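Local coordinates for Galactose/lactose metabolism regulatory protein GAL80 (Saccharomyces cerevisiae, PDB 3BTV) that represses the galactose and lactose metabolic genes of yeast by binding the activator GAL4 and blocking its transcriptional activation when no inducing sugar is present, at residues 234-239 and 417-422; 199-204 and 257-262; 228-233 and 429-434; 130-135 and 407-412. The protein carries 1 engineered substitution. All coordinates share one frame; numbering follows the deposited sequence.

Contact 1 of 4, residues 234-239 and 417-422; sequences AMVFNN and SVYKSN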
# COMPACT_ATOMS: atom_id res chain seq x y z
N ALA B 234 -2.87 10.45 4.84
CA ALA B 234 -1.58 10.51 4.17
C ALA B 234 -0.41 10.76 5.11
O ALA B 234 -0.54 11.42 6.14
CB ALA B 234 -1.60 11.56 3.10
N MET B 235 0.74 10.23 4.74
CA MET B 235 1.98 10.63 5.37
C MET B 235 2.92 11.06 4.26
O MET B 235 3.13 10.32 3.28
CB MET B 235 2.59 9.48 6.16
CG MET B 235 1.69 8.95 7.26
SD MET B 235 2.36 7.46 8.03
CE MET B 235 1.04 7.07 9.18
N VAL B 236 3.47 12.26 4.40
CA VAL B 236 4.30 12.87 3.38
C VAL B 236 5.71 13.02 3.94
O VAL B 236 5.90 13.50 5.05
CB VAL B 236 3.74 14.25 2.98
CG1 VAL B 236 4.61 14.92 1.93
CG2 VAL B 236 2.31 14.09 2.49
N PHE B 237 6.70 12.59 3.17
CA PHE B 237 8.06 12.51 3.69
C PHE B 237 9.07 13.40 2.98
O PHE B 237 9.10 13.47 1.75
CB PHE B 237 8.58 11.08 3.58
CG PHE B 237 7.80 10.08 4.38
CD1 PHE B 237 6.56 9.62 3.93
CD2 PHE B 237 8.30 9.58 5.56
CE1 PHE B 237 5.85 8.69 4.68
CE2 PHE B 237 7.59 8.64 6.30
CZ PHE B 237 6.37 8.20 5.86
N ASN B 238 9.93 14.05 3.75
CA ASN B 238 11.16 14.60 3.20
C ASN B 238 12.32 13.93 3.92
O ASN B 238 12.98 14.54 4.75
CB ASN B 238 11.23 16.13 3.33
CG ASN B 238 12.44 16.72 2.63
OD1 ASN B 238 13.11 16.06 1.84
ND2 ASN B 238 12.74 17.98 2.93
N ASN B 239 12.54 12.65 3.62
CA ASN B 239 13.65 11.91 4.22
C ASN B 239 14.95 12.18 3.48
O ASN B 239 16.01 11.71 3.86
CB ASN B 239 13.36 10.41 4.18
CG ASN B 239 12.44 9.95 5.29
OD1 ASN B 239 12.18 10.66 6.27
ND2 ASN B 239 11.93 8.73 5.15
N SER B 417 -5.95 18.40 1.01
CA SER B 417 -6.30 17.47 2.08
C SER B 417 -5.23 16.43 2.37
O SER B 417 -5.04 16.05 3.53
CB SER B 417 -7.62 16.78 1.77
OG SER B 417 -8.62 17.75 1.55
N VAL B 418 -4.54 15.95 1.34
CA VAL B 418 -3.41 15.06 1.59
C VAL B 418 -2.41 15.73 2.56
O VAL B 418 -2.01 15.15 3.58
CB VAL B 418 -2.71 14.63 0.29
CG1 VAL B 418 -1.35 14.06 0.60
CG2 VAL B 418 -3.57 13.57 -0.46
N TYR B 419 -2.02 16.96 2.25
CA TYR B 419 -1.10 17.70 3.11
C TYR B 419 -1.67 17.99 4.51
O TYR B 419 -0.93 17.96 5.49
CB TYR B 419 -0.63 19.00 2.44
CG TYR B 419 0.47 18.77 1.43
CD1 TYR B 419 0.23 18.93 0.07
CD2 TYR B 419 1.74 18.39 1.83
CE1 TYR B 419 1.23 18.72 -0.85
CE2 TYR B 419 2.74 18.18 0.91
CZ TYR B 419 2.48 18.35 -0.43
OH TYR B 419 3.47 18.14 -1.36
N LYS B 420 -2.97 18.27 4.61
CA LYS B 420 -3.60 18.49 5.91
C LYS B 420 -3.51 17.24 6.75
O LYS B 420 -3.10 17.30 7.91
CB LYS B 420 -5.07 18.88 5.78
CG LYS B 420 -5.35 20.36 5.68
CD LYS B 420 -6.84 20.63 5.87
CE LYS B 420 -7.29 21.80 5.01
NZ LYS B 420 -6.33 22.95 5.06
N SER B 421 -3.90 16.11 6.16
CA SER B 421 -3.87 14.82 6.83
C SER B 421 -2.52 14.54 7.46
O SER B 421 -2.43 14.09 8.60
CB SER B 421 -4.20 13.68 5.83
OG SER B 421 -4.07 12.45 6.50
N ASN B 422 -1.46 14.75 6.68
CA ASN B 422 -0.10 14.57 7.17
C ASN B 422 0.22 15.50 8.36
O ASN B 422 0.78 15.08 9.37
CB ASN B 422 0.88 14.85 6.03
CG ASN B 422 2.32 14.70 6.47
OD1 ASN B 422 2.74 13.62 6.86
ND2 ASN B 422 3.08 15.78 6.40
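Ala234 lays its methyl against Val418, with CB 3.5 Å from Val418 CG1, where helix 405-424 packs across a strand of the large mixed beta-sheet of the GAL80 C-terminal domain. Strand and helix segments run nearly perpendicular, at 86°, with their axes 6.5 Å apart at closest approach. Val236, the next residue on the same side of strand 229-237, splits its branches: CG2 rests near Val418 CG1, and CG1 sits 3.9 Å from Tyr419 CE2, the two side chains crossing at about a right angle. Two helix side chains bind strand amides. Ser421 OG accepts from Ala234 N at 2.9 Å and is also hydrogen-bonded to Ser426 O. Asn422 has its CG anti to the backbone N (chi1 179°), which brings OD1 to the Val236 amide. An alanine here would remove that acceptor, which would probably leave Val236 N without this mate and Val236 CB without the amide beside it. On the far side of the strand, Met235 packs on Thr427 of the second subunit. The bond from Val236 N to Asn422 OD1, 2.9 Å long, is nearly straight at hydrogen (172°), yet the donor stands above the carbonyl plane of the amide.

Contact 2 of 4, residues 199-204 and 257-262; sequences YIYEIG and VPKTVP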
# COMPACT_ATOMS: atom_id res chain seq x y z
N TYR B 199 13.80 25.35 -8.97
CA TYR B 199 12.43 25.60 -8.49
C TYR B 199 11.58 24.34 -8.39
O TYR B 199 10.58 24.33 -7.67
CB TYR B 199 11.73 26.63 -9.38
CG TYR B 199 11.10 26.05 -10.63
CD1 TYR B 199 9.75 25.72 -10.66
CD2 TYR B 199 11.85 25.84 -11.78
CE1 TYR B 199 9.16 25.20 -11.80
CE2 TYR B 199 11.27 25.32 -12.93
CZ TYR B 199 9.93 25.00 -12.93
OH TYR B 199 9.34 24.47 -14.06
N ILE B 200 11.96 23.29 -9.11
CA ILE B 200 11.24 22.03 -9.09
C ILE B 200 11.33 21.35 -7.73
O ILE B 200 10.57 20.43 -7.43
CB ILE B 200 11.81 21.05 -10.13
CG1 ILE B 200 12.08 21.77 -11.45
CG2 ILE B 200 10.88 19.89 -10.34
CD1 ILE B 200 12.72 20.88 -12.49
N TYR B 201 12.28 21.80 -6.92
CA TYR B 201 12.64 21.15 -5.67
C TYR B 201 12.35 22.00 -4.44
O TYR B 201 12.76 21.65 -3.33
CB TYR B 201 14.12 20.78 -5.70
CG TYR B 201 14.48 19.97 -6.92
CD1 TYR B 201 15.02 20.57 -8.05
CD2 TYR B 201 14.24 18.60 -6.95
CE1 TYR B 201 15.33 19.81 -9.17
CE2 TYR B 201 14.54 17.84 -8.06
CZ TYR B 201 15.09 18.45 -9.17
OH TYR B 201 15.39 17.69 -10.27
N GLU B 202 11.64 23.10 -4.65
CA GLU B 202 11.36 24.06 -3.58
C GLU B 202 9.86 24.06 -3.34
O GLU B 202 9.09 24.16 -4.29
CB GLU B 202 11.84 25.46 -4.00
CG GLU B 202 11.15 26.62 -3.27
CD GLU B 202 11.54 26.73 -1.80
OE1 GLU B 202 12.60 26.19 -1.41
OE2 GLU B 202 10.78 27.35 -1.04
N ILE B 203 9.44 23.94 -2.08
CA ILE B 203 8.02 23.78 -1.78
C ILE B 203 7.24 25.04 -2.19
O ILE B 203 7.79 26.15 -2.20
CB ILE B 203 7.77 23.44 -0.29
CG1 ILE B 203 6.34 22.92 -0.09
CG2 ILE B 203 8.04 24.65 0.58
CD1 ILE B 203 5.83 23.09 1.32
N GLY B 204 5.98 24.87 -2.58
CA GLY B 204 5.12 26.00 -2.88
C GLY B 204 5.22 26.55 -4.30
O GLY B 204 4.63 27.58 -4.61
N VAL B 257 22.60 19.43 -2.96
CA VAL B 257 21.69 20.57 -3.03
C VAL B 257 20.41 20.27 -2.26
O VAL B 257 19.98 19.12 -2.18
CB VAL B 257 21.33 20.94 -4.48
CG1 VAL B 257 22.51 21.65 -5.17
CG2 VAL B 257 20.87 19.69 -5.27
N PRO B 258 19.78 21.32 -1.69
CA PRO B 258 18.66 21.10 -0.78
C PRO B 258 17.35 20.88 -1.52
O PRO B 258 17.12 21.44 -2.60
CB PRO B 258 18.60 22.41 0.02
CG PRO B 258 19.73 23.30 -0.52
CD PRO B 258 20.08 22.75 -1.86
N LYS B 259 16.48 20.06 -0.94
CA LYS B 259 15.15 19.84 -1.48
C LYS B 259 14.16 20.07 -0.35
O LYS B 259 14.32 19.52 0.74
CB LYS B 259 15.04 18.40 -2.01
CG LYS B 259 13.67 18.00 -2.54
CD LYS B 259 13.69 16.60 -3.18
CE LYS B 259 13.92 15.47 -2.14
NZ LYS B 259 13.12 15.64 -0.88
N THR B 260 13.14 20.88 -0.60
CA THR B 260 12.08 21.00 0.41
C THR B 260 10.79 20.30 -0.02
O THR B 260 9.86 20.21 0.78
CB THR B 260 11.81 22.46 0.78
OG1 THR B 260 11.53 23.21 -0.41
CG2 THR B 260 13.02 23.07 1.49
N VAL B 261 10.72 19.83 -1.26
CA VAL B 261 9.57 19.01 -1.68
C VAL B 261 9.71 17.54 -1.22
O VAL B 261 10.81 17.07 -0.92
CB VAL B 261 9.35 19.10 -3.21
CG1 VAL B 261 9.05 20.54 -3.62
CG2 VAL B 261 10.55 18.57 -3.95
N PRO B 262 8.59 16.80 -1.17
CA PRO B 262 8.64 15.44 -0.61
C PRO B 262 9.38 14.42 -1.48
O PRO B 262 9.44 14.56 -2.70
CB PRO B 262 7.16 15.04 -0.53
CG PRO B 262 6.40 16.33 -0.62
CD PRO B 262 7.21 17.20 -1.50
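This is a loop-to-loop contact held by backbone groups and one threonine hydroxyl, in the C-terminal domain of GAL80: the end of a 3-10 segment and the loop that leads to helix 209-225 meet the chain as it leaves strand 255-258 of a small three-stranded sheet. Tyr201 O is one focus. It accepts from Thr260 N at 2.9 Å, the donor approaching the carbonyl almost end-on, and more weakly from Val261 N at 3.4 Å. Thr260 OG1 is the other focus, held between the backbone N and the carbonyl carbon of its own residue (chi1 54°), which turns it to the opposing loop. There it accepts from Ile203 N at 2.8 Å and donates a weak bond to Glu202 OE1, the glutamate chain bending at chi2 to lie alongside the threonine. Val261 packs its two methyls on the backbone of the other loop: CG1 lies 3.6 Å from Glu202 C, while CG2 reaches Tyr201 CA at 3.7 Å. Lys259 brings its CD to the edge of the Tyr201 ring, near the ring plane, then curls back so that NZ donates to Val261 O at 2.7 Å. The same ammonium forms a salt bridge with Asp263, and Arg192 makes a cation-pi contact with Tyr201. Thr260 OG1 thus both donates and accepts a hydrogen bond: with its proton directed, if weakly, at Glu202, the oxygen can accept from the Ile203 amide.

Contact 3 of 4, residues 228-233 and 429-434; sequences YFSRIN and NVSNIS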
# COMPACT_ATOMS: atom_id res chain seq x y z
N TYR B 228 -15.38 9.50 -6.21
CA TYR B 228 -14.48 10.29 -5.39
C TYR B 228 -14.19 9.56 -4.07
O TYR B 228 -14.78 8.53 -3.78
CB TYR B 228 -15.07 11.68 -5.08
CG TYR B 228 -15.30 12.51 -6.32
CD1 TYR B 228 -16.59 12.83 -6.74
CD2 TYR B 228 -14.24 12.95 -7.09
CE1 TYR B 228 -16.80 13.58 -7.89
CE2 TYR B 228 -14.44 13.70 -8.23
CZ TYR B 228 -15.72 14.01 -8.63
OH TYR B 228 -15.91 14.74 -9.77
N PHE B 229 -13.27 10.12 -3.29
CA PHE B 229 -12.92 9.51 -2.01
C PHE B 229 -13.86 9.93 -0.90
O PHE B 229 -14.39 11.03 -0.92
CB PHE B 229 -11.48 9.86 -1.62
CG PHE B 229 -10.46 9.09 -2.38
CD1 PHE B 229 -9.98 9.56 -3.59
CD2 PHE B 229 -10.01 7.87 -1.90
CE1 PHE B 229 -9.05 8.83 -4.30
CE2 PHE B 229 -9.06 7.13 -2.62
CZ PHE B 229 -8.59 7.62 -3.81
N SER B 230 -14.06 9.05 0.08
CA SER B 230 -14.85 9.36 1.25
C SER B 230 -13.91 9.82 2.36
O SER B 230 -14.06 10.90 2.93
CB SER B 230 -15.64 8.12 1.68
OG SER B 230 -16.00 8.18 3.05
N ARG B 231 -12.92 8.98 2.66
CA ARG B 231 -11.97 9.27 3.73
C ARG B 231 -10.55 9.02 3.23
O ARG B 231 -10.34 8.15 2.41
CB ARG B 231 -12.27 8.38 4.94
CG ARG B 231 -13.67 8.62 5.53
CD ARG B 231 -13.93 7.83 6.81
NE ARG B 231 -13.26 8.41 7.97
CZ ARG B 231 -13.67 8.26 9.23
NH1 ARG B 231 -14.75 7.55 9.50
NH2 ARG B 231 -12.99 8.84 10.22
N ILE B 232 -9.59 9.79 3.73
CA ILE B 232 -8.20 9.57 3.38
C ILE B 232 -7.27 9.80 4.56
O ILE B 232 -7.57 10.56 5.49
CB ILE B 232 -7.75 10.50 2.24
CG1 ILE B 232 -7.87 11.96 2.70
CG2 ILE B 232 -8.61 10.29 1.02
CD1 ILE B 232 -6.70 12.83 2.36
N ASN B 233 -6.11 9.17 4.50
CA ASN B 233 -5.00 9.47 5.39
C ASN B 233 -3.72 9.47 4.59
O ASN B 233 -3.50 8.59 3.76
CB ASN B 233 -4.87 8.42 6.49
CG ASN B 233 -3.91 8.86 7.59
OD1 ASN B 233 -4.31 9.49 8.57
ND2 ASN B 233 -2.63 8.53 7.43
N ASN B 429 -12.27 13.31 6.40
CA ASN B 429 -13.44 13.09 5.56
C ASN B 429 -13.47 14.10 4.42
O ASN B 429 -13.70 15.28 4.65
CB ASN B 429 -14.73 13.20 6.39
CG ASN B 429 -15.97 12.88 5.58
OD1 ASN B 429 -16.20 13.46 4.52
ND2 ASN B 429 -16.78 11.95 6.07
N VAL B 430 -13.26 13.63 3.19
CA VAL B 430 -13.20 14.52 2.04
C VAL B 430 -14.43 14.38 1.15
O VAL B 430 -14.43 14.83 -0.00
CB VAL B 430 -11.94 14.22 1.20
CG1 VAL B 430 -10.69 14.54 1.99
CG2 VAL B 430 -11.95 12.76 0.76
N SER B 431 -15.46 13.75 1.68
CA SER B 431 -16.69 13.49 0.94
C SER B 431 -17.28 14.70 0.19
O SER B 431 -17.83 14.54 -0.90
CB SER B 431 -17.76 12.93 1.88
OG SER B 431 -17.31 11.74 2.49
N ASN B 432 -17.18 15.89 0.78
CA ASN B 432 -17.85 17.07 0.20
C ASN B 432 -16.98 17.94 -0.70
O ASN B 432 -17.42 19.00 -1.16
CB ASN B 432 -18.49 17.94 1.32
CG ASN B 432 -19.48 17.15 2.18
OD1 ASN B 432 -20.01 16.12 1.76
ND2 ASN B 432 -19.71 17.64 3.39
N ILE B 433 -15.74 17.52 -0.96
CA ILE B 433 -14.82 18.41 -1.65
C ILE B 433 -15.23 18.73 -3.08
O ILE B 433 -14.76 19.71 -3.67
CB ILE B 433 -13.35 17.94 -1.59
CG1 ILE B 433 -13.13 16.69 -2.44
CG2 ILE B 433 -12.91 17.72 -0.15
CD1 ILE B 433 -11.68 16.38 -2.67
N SER B 434 -16.13 17.93 -3.64
CA SER B 434 -16.59 18.19 -5.01
C SER B 434 -17.96 18.86 -5.08
O SER B 434 -18.88 18.31 -5.68
CB SER B 434 -16.63 16.88 -5.79
OG SER B 434 -17.66 16.04 -5.30
O HOH W 1 -14.14 13.38 -2.28
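The edge of the large mixed beta-sheet is where Val430 meets strand 229-237: Val430 N donates to Ser230 O at 2.9 Å, as the C-terminal chain comes alongside after strand 428-429. Arg231 and Asn429 form an antiparallel non-hydrogen-bonded pair with CA atoms 4.5 Å apart. Val430 sets its two methyls on different neighbours, CG1 against Ile232 CG1 at 3.9 Å and CG2, lodged between its own backbone N and carbonyl carbon, against Phe229 CB at 3.8 Å. Beyond this short pairing the chain leaves the sheet in an Asx turn overlapping a type I beta turn, Val430 to Ile433. Asn429 OD1 takes both the amide and the hydroxyl of Ser431 from one face of its carbonyl plane, each at 2.9 Å. A water bridges the segments, donating to Phe229 O and to Val430 O. Farther along, Ser434 CB lies over one face of the Tyr228 ring in a CH-pi contact, 4.2 Å from the centroid and displaced toward the rim. Tyr228 also meets the ring of Phe397. A serine in place of the tyrosine would take away the ring, and would probably open a gap beside Ser434 CB and leave Phe397 without this aromatic neighbour. Ser434 OG approaches the same ring near CD1 and CE1, 3.7 Å from Tyr228 CE1.

Contact 4 of 4, residues 130-135 and 407-412; sequences CSLDQA and DALILH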
# COMPACT_ATOMS: atom_id res chain seq x y z
N CYS B 130 -0.34 27.15 -7.31
CA CYS B 130 0.58 26.72 -6.26
C CYS B 130 -0.08 26.42 -4.93
O CYS B 130 0.56 25.90 -4.02
CB CYS B 130 1.66 27.78 -6.04
SG CYS B 130 2.68 28.03 -7.49
N SER B 131 -1.36 26.78 -4.80
CA SER B 131 -2.10 26.53 -3.57
C SER B 131 -3.59 26.48 -3.88
O SER B 131 -4.03 26.98 -4.92
CB SER B 131 -1.84 27.64 -2.56
OG SER B 131 -2.38 28.88 -3.03
N LEU B 132 -4.35 25.87 -2.98
CA LEU B 132 -5.80 25.80 -3.12
C LEU B 132 -6.36 27.23 -3.17
O LEU B 132 -7.21 27.57 -4.00
CB LEU B 132 -6.40 24.99 -1.97
CG LEU B 132 -7.93 24.89 -1.92
CD1 LEU B 132 -8.47 24.37 -3.24
CD2 LEU B 132 -8.38 24.03 -0.77
N ASP B 133 -5.85 28.09 -2.29
CA ASP B 133 -6.25 29.50 -2.29
C ASP B 133 -6.13 30.13 -3.67
O ASP B 133 -7.10 30.71 -4.18
CB ASP B 133 -5.42 30.29 -1.28
CG ASP B 133 -5.89 30.10 0.15
OD1 ASP B 133 -7.04 29.63 0.33
OD2 ASP B 133 -5.12 30.40 1.08
N GLN B 134 -4.95 30.04 -4.27
CA GLN B 134 -4.74 30.52 -5.64
C GLN B 134 -5.71 29.86 -6.61
O GLN B 134 -6.27 30.53 -7.48
CB GLN B 134 -3.31 30.22 -6.11
CG GLN B 134 -2.27 31.26 -5.72
CD GLN B 134 -0.96 31.10 -6.49
OE1 GLN B 134 -0.78 30.14 -7.25
NE2 GLN B 134 -0.06 32.05 -6.31
N ALA B 135 -5.87 28.54 -6.49
CA ALA B 135 -6.72 27.80 -7.43
C ALA B 135 -8.15 28.32 -7.39
O ALA B 135 -8.79 28.54 -8.43
CB ALA B 135 -6.67 26.29 -7.14
N ASP B 407 -12.81 20.51 -12.41
CA ASP B 407 -12.16 19.23 -12.16
C ASP B 407 -10.79 19.49 -11.52
O ASP B 407 -10.39 18.79 -10.60
CB ASP B 407 -12.03 18.43 -13.45
CG ASP B 407 -13.38 18.02 -14.02
OD1 ASP B 407 -14.09 17.24 -13.37
OD2 ASP B 407 -13.73 18.49 -15.13
N ALA B 408 -10.08 20.49 -12.01
CA ALA B 408 -8.81 20.89 -11.41
C ALA B 408 -8.99 21.30 -9.96
O ALA B 408 -8.23 20.89 -9.08
CB ALA B 408 -8.17 22.04 -12.20
N LEU B 409 -10.01 22.12 -9.70
CA LEU B 409 -10.25 22.65 -8.36
C LEU B 409 -10.50 21.51 -7.36
O LEU B 409 -9.90 21.47 -6.29
CB LEU B 409 -11.43 23.62 -8.39
CG LEU B 409 -11.75 24.38 -7.11
CD1 LEU B 409 -10.54 25.17 -6.66
CD2 LEU B 409 -12.95 25.29 -7.34
N ILE B 410 -11.36 20.58 -7.74
CA ILE B 410 -11.65 19.43 -6.90
C ILE B 410 -10.37 18.63 -6.59
O ILE B 410 -10.15 18.19 -5.46
CB ILE B 410 -12.72 18.54 -7.56
CG1 ILE B 410 -14.07 19.27 -7.57
CG2 ILE B 410 -12.80 17.17 -6.89
CD1 ILE B 410 -15.06 18.72 -8.59
N LEU B 411 -9.53 18.46 -7.60
CA LEU B 411 -8.25 17.78 -7.40
C LEU B 411 -7.37 18.56 -6.42
O LEU B 411 -6.75 17.98 -5.52
CB LEU B 411 -7.54 17.61 -8.75
CG LEU B 411 -6.26 16.76 -8.75
CD1 LEU B 411 -6.48 15.45 -8.03
CD2 LEU B 411 -5.79 16.52 -10.19
N HIS B 412 -7.33 19.88 -6.59
CA HIS B 412 -6.60 20.71 -5.64
C HIS B 412 -7.10 20.53 -4.21
O HIS B 412 -6.30 20.51 -3.28
CB HIS B 412 -6.65 22.19 -6.03
CG HIS B 412 -5.50 22.63 -6.87
ND1 HIS B 412 -4.20 22.66 -6.39
CD2 HIS B 412 -5.44 23.06 -8.15
CE1 HIS B 412 -3.40 23.09 -7.35
NE2 HIS B 412 -4.12 23.33 -8.42
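Ala135 presents its methyl to one face of the His412 imidazole, where the first turn of helix 132-143, in the Rossmann-fold region, packs on helix 405-424 from the C-terminal part of the chain. The CB of Ala135 stands 4.0 Å from the centroid of the His412 ring and 28° off its normal, a CH-pi contact displaced toward Ala135's nearest ring atom, His412 CD2, at 3.6 Å. The imidazole also meets the ring of Trp126, with their planes inclined at about 40°, while NE2 has a weak hydrogen bond with Ala129 N. Leu132, about one helical turn before Ala135, runs past His412 in the opposite direction, placing its CD1 4.0 Å from His412 CB. With CG anti to the backbone N (chi1 176°), the leucine reaches across to the other helix, where CD1 also meets Leu409 CD1 at 4.1 Å, the two leucine side chains crossing at about a right angle. Leu409 CD1 also reaches the Ala135 methyl, at 4.1 Å from CB, so that branch touches both Leu132 and Ala135. The start of helix 132-143 is fixed within its own segment: Ser131, the N-cap, accepts from Gln134 N on OG at 3.1 Å, and Gln134 OE1 in turn accepts from Cys130 N. Between the two helices the joint is therefore apolar packing plus one methyl-to-imidazole contact. It rests on van der Waals contact of the methyls and the imidazole face, and the weak bond between His412 NE2 and Ala129 N may limit rotation of the ring.

Overall arrangement
Helix 405-424 carries both contact 4 and contact 1, whose centres are about 17 Å apart, and so links the Rossmann-fold region to the large mixed sheet. Contacts 1 and 3 share strand 229-237, with centres about 15 Å apart; Ser417 of contact 1 packs on Val430 of contact 3, and both contacts touch the second subunit. Contact 2 joins contact 1 through Pro262, which packs on Val236 and Tyr419, and through a probable hydrogen bond from Asn238 ND2 to Lys259 O at 3.1 Å. Contact 3 reaches contact 4 where Ser434 and Tyr228 pack on Ile410. Contacts 2 and 4 meet at Gly204 O and Cys130 CB, 3.3 Å apart.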